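Local coordinates for methyltransferase-like protein (PDB 4PNE), which catalyses a [4+2] cycloaddition in spinosyn biosynthesis, using a fold like that of S-adenosylmethionine-dependent methyltransferases, at residues Gly92-Leu97 with Ala160-Trp165. Sequence-based numbering, arbitrary orientation.
Sequences GGVRLL and AFDAAW
Leu97 N donates to Ala163 O (3.0 Å) and Leu97 O accepts from Trp165 N, joining strands 95-99 and 161-167 in parallel at the middle of the Rossmann-like methyltransferase sheet, whose strand order is 3-2-1-4-5-7-6. Between these bonds Ala164 CA also approaches Leu97 O, a short C-H...O contact. The pairing starts irregularly, where the second strand turns a corner at Asp162: Arg95 O takes a bond from Asp162 N in its carbonyl plane and a weak one from Ala163 N. Asp162 also answers with its side chain. Asp162 OD2 receives Arg95 N at 2.8 Å, nearly straight (165°), through its anti lone pair, so a carboxylate stands in for a backbone carbonyl at the strand entrance. Val94 CB lies against the same carboxylate, while OD1 faces Lys188 in a long, weak ion pair.

On the side of the sheet facing helix 176-186, Leu97 CB sits 3.7 Å from the centroid of the Phe161 ring, over its face. Tyr156 meets that ring edge-to-face, and Val186 packs on both Leu97 and Phe161. The extended Arg95 chain passes Phe161 obliquely, bringing Arg95 NE to 3.3 Å from Phe161 CE1, which lies over one guanidinium face, toward its rim; the two planes are 43° apart. On the face bearing Leu96 and Ala163, Leu96 CD2 lies over the five-membered ring of Trp165, and Leu96 CD1 reaches Ala163 CB at 3.9 Å. Thr88 OG1 is hydrogen-bonded to the indole NE1; the Trp165 side chain is about 7 Å from the bound S-adenosyl-L-homocysteine. At the strand entrance, one water accepts from Arg95 NH2 in the guanidinium plane and donates to Ala160 O, each at 2.7 Å.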
loop_
_atom_site.group_PDB
_atom_site.type_symbol
_atom_site.label_atom_id
_atom_site.label_comp_id
_atom_site.label_asym_id
_atom_site.label_seq_id
_atom_site.Cartn_x
_atom_site.Cartn_y
_atom_site.Cartn_z
ATOM N N GLY A 92 -16.622 -15.341 -3.408
ATOM C CA GLY A 92 -17.538 -14.220 -3.500
ATOM C C GLY A 92 -18.195 -14.010 -2.141
ATOM O O GLY A 92 -18.241 -14.915 -1.316
ATOM N N GLY A 93 -18.740 -12.824 -1.907
ATOM C CA GLY A 93 -19.588 -12.590 -0.752
ATOM C C GLY A 93 -18.866 -12.362 0.553
ATOM O O GLY A 93 -19.453 -12.485 1.622
ATOM N N VAL A 94 -17.585 -12.020 0.451
ATOM C CA VAL A 94 -16.773 -11.712 1.629
ATOM C C VAL A 94 -16.663 -10.204 1.803
ATOM O O VAL A 94 -16.984 -9.434 0.880
ATOM C CB VAL A 94 -15.369 -12.307 1.512
ATOM C CG1 VAL A 94 -15.412 -13.835 1.456
ATOM C CG2 VAL A 94 -14.654 -11.785 0.284
ATOM N N ARG A 95 -16.248 -9.798 3.001
ATOM C CA ARG A 95 -16.019 -8.409 3.345
ATOM C C ARG A 95 -14.523 -8.254 3.549
ATOM O O ARG A 95 -13.926 -9.035 4.280
ATOM C CB ARG A 95 -16.793 -7.986 4.607
ATOM C CG ARG A 95 -16.927 -6.481 4.726
ATOM C CD ARG A 95 -17.619 -6.043 5.998
ATOM N NE ARG A 95 -17.486 -4.604 6.151
ATOM C CZ ARG A 95 -17.721 -3.948 7.286
ATOM N NH1 ARG A 95 -17.552 -2.633 7.332
ATOM N NH2 ARG A 95 -18.117 -4.609 8.370
ATOM N N LEU A 96 -13.929 -7.263 2.892
ATOM C CA LEU A 96 -12.497 -7.034 2.883
ATOM C C LEU A 96 -12.167 -5.608 3.353
ATOM O O LEU A 96 -12.804 -4.656 2.880
ATOM C CB LEU A 96 -11.953 -7.272 1.469
ATOM C CG LEU A 96 -10.439 -7.289 1.339
ATOM C CD1 LEU A 96 -10.008 -8.347 0.344
ATOM C CD2 LEU A 96 -9.986 -5.933 0.916
ATOM N N LEU A 97 -11.224 -5.455 4.285
ATOM C CA LEU A 97 -10.741 -4.140 4.707
ATOM C C LEU A 97 -9.449 -3.797 3.961
ATOM O O LEU A 97 -8.455 -4.502 4.110
ATOM C CB LEU A 97 -10.497 -4.118 6.217
ATOM C CG LEU A 97 -10.006 -2.828 6.864
ATOM C CD1 LEU A 97 -11.055 -1.769 6.773
ATOM C CD2 LEU A 97 -9.563 -3.094 8.292
ATOM N N ALA A 160 -15.088 -8.755 12.152
ATOM C CA ALA A 160 -15.957 -8.122 11.145
ATOM C C ALA A 160 -15.605 -8.468 9.700
ATOM O O ALA A 160 -16.473 -8.452 8.824
ATOM C CB ALA A 160 -15.907 -6.634 11.309
ATOM N N PHE A 161 -14.332 -8.752 9.430
ATOM C CA PHE A 161 -13.861 -8.881 8.046
ATOM C C PHE A 161 -13.310 -10.260 7.731
ATOM O O PHE A 161 -12.594 -10.844 8.535
ATOM C CB PHE A 161 -12.763 -7.853 7.750
ATOM C CG PHE A 161 -13.237 -6.455 7.813
ATOM C CD1 PHE A 161 -13.799 -5.877 6.724
ATOM C CD2 PHE A 161 -13.095 -5.731 8.962
ATOM C CE1 PHE A 161 -14.244 -4.590 6.767
ATOM C CE2 PHE A 161 -13.553 -4.427 9.038
ATOM C CZ PHE A 161 -14.125 -3.856 7.940
ATOM N N ASP A 162 -13.594 -10.764 6.535
ATOM C CA ASP A 162 -13.046 -12.022 6.066
ATOM C C ASP A 162 -11.582 -11.903 5.629
ATOM O O ASP A 162 -10.831 -12.878 5.661
ATOM C CB ASP A 162 -13.866 -12.557 4.888
ATOM C CG ASP A 162 -15.333 -12.766 5.243
ATOM O OD1 ASP A 162 -15.642 -13.753 5.934
ATOM O OD2 ASP A 162 -16.201 -11.949 4.864
ATOM N N ALA A 163 -11.189 -10.710 5.199
ATOM C CA ALA A 163 -9.861 -10.489 4.671
ATOM C C ALA A 163 -9.482 -9.039 4.798
ATOM O O ALA A 163 -10.335 -8.170 5.052
ATOM C CB ALA A 163 -9.779 -10.909 3.228
ATOM N N ALA A 164 -8.201 -8.788 4.598
ATOM C CA ALA A 164 -7.657 -7.457 4.599
ATOM C C ALA A 164 -6.466 -7.350 3.679
ATOM O O ALA A 164 -5.759 -8.330 3.473
ATOM C CB ALA A 164 -7.248 -7.085 5.998
ATOM N N TRP A 165 -6.222 -6.143 3.174
ATOM C CA TRP A 165 -4.997 -5.775 2.474
ATOM C C TRP A 165 -4.233 -4.704 3.272
ATOM O O TRP A 165 -4.833 -3.807 3.833
ATOM C CB TRP A 165 -5.272 -5.197 1.104
ATOM C CG TRP A 165 -5.961 -6.050 0.153
ATOM C CD1 TRP A 165 -6.023 -7.414 0.169
ATOM C CD2 TRP A 165 -6.737 -5.621 -0.968
ATOM N NE1 TRP A 165 -6.746 -7.861 -0.909
ATOM C CE2 TRP A 165 -7.197 -6.774 -1.617
ATOM C CE3 TRP A 165 -7.047 -4.365 -1.516
ATOM C CZ2 TRP A 165 -7.999 -6.718 -2.744
ATOM C CZ3 TRP A 165 -7.814 -4.312 -2.650
ATOM C CH2 TRP A 165 -8.282 -5.469 -3.258
HETATM O O HOH W 1 -18.876 -7.134 8.816
#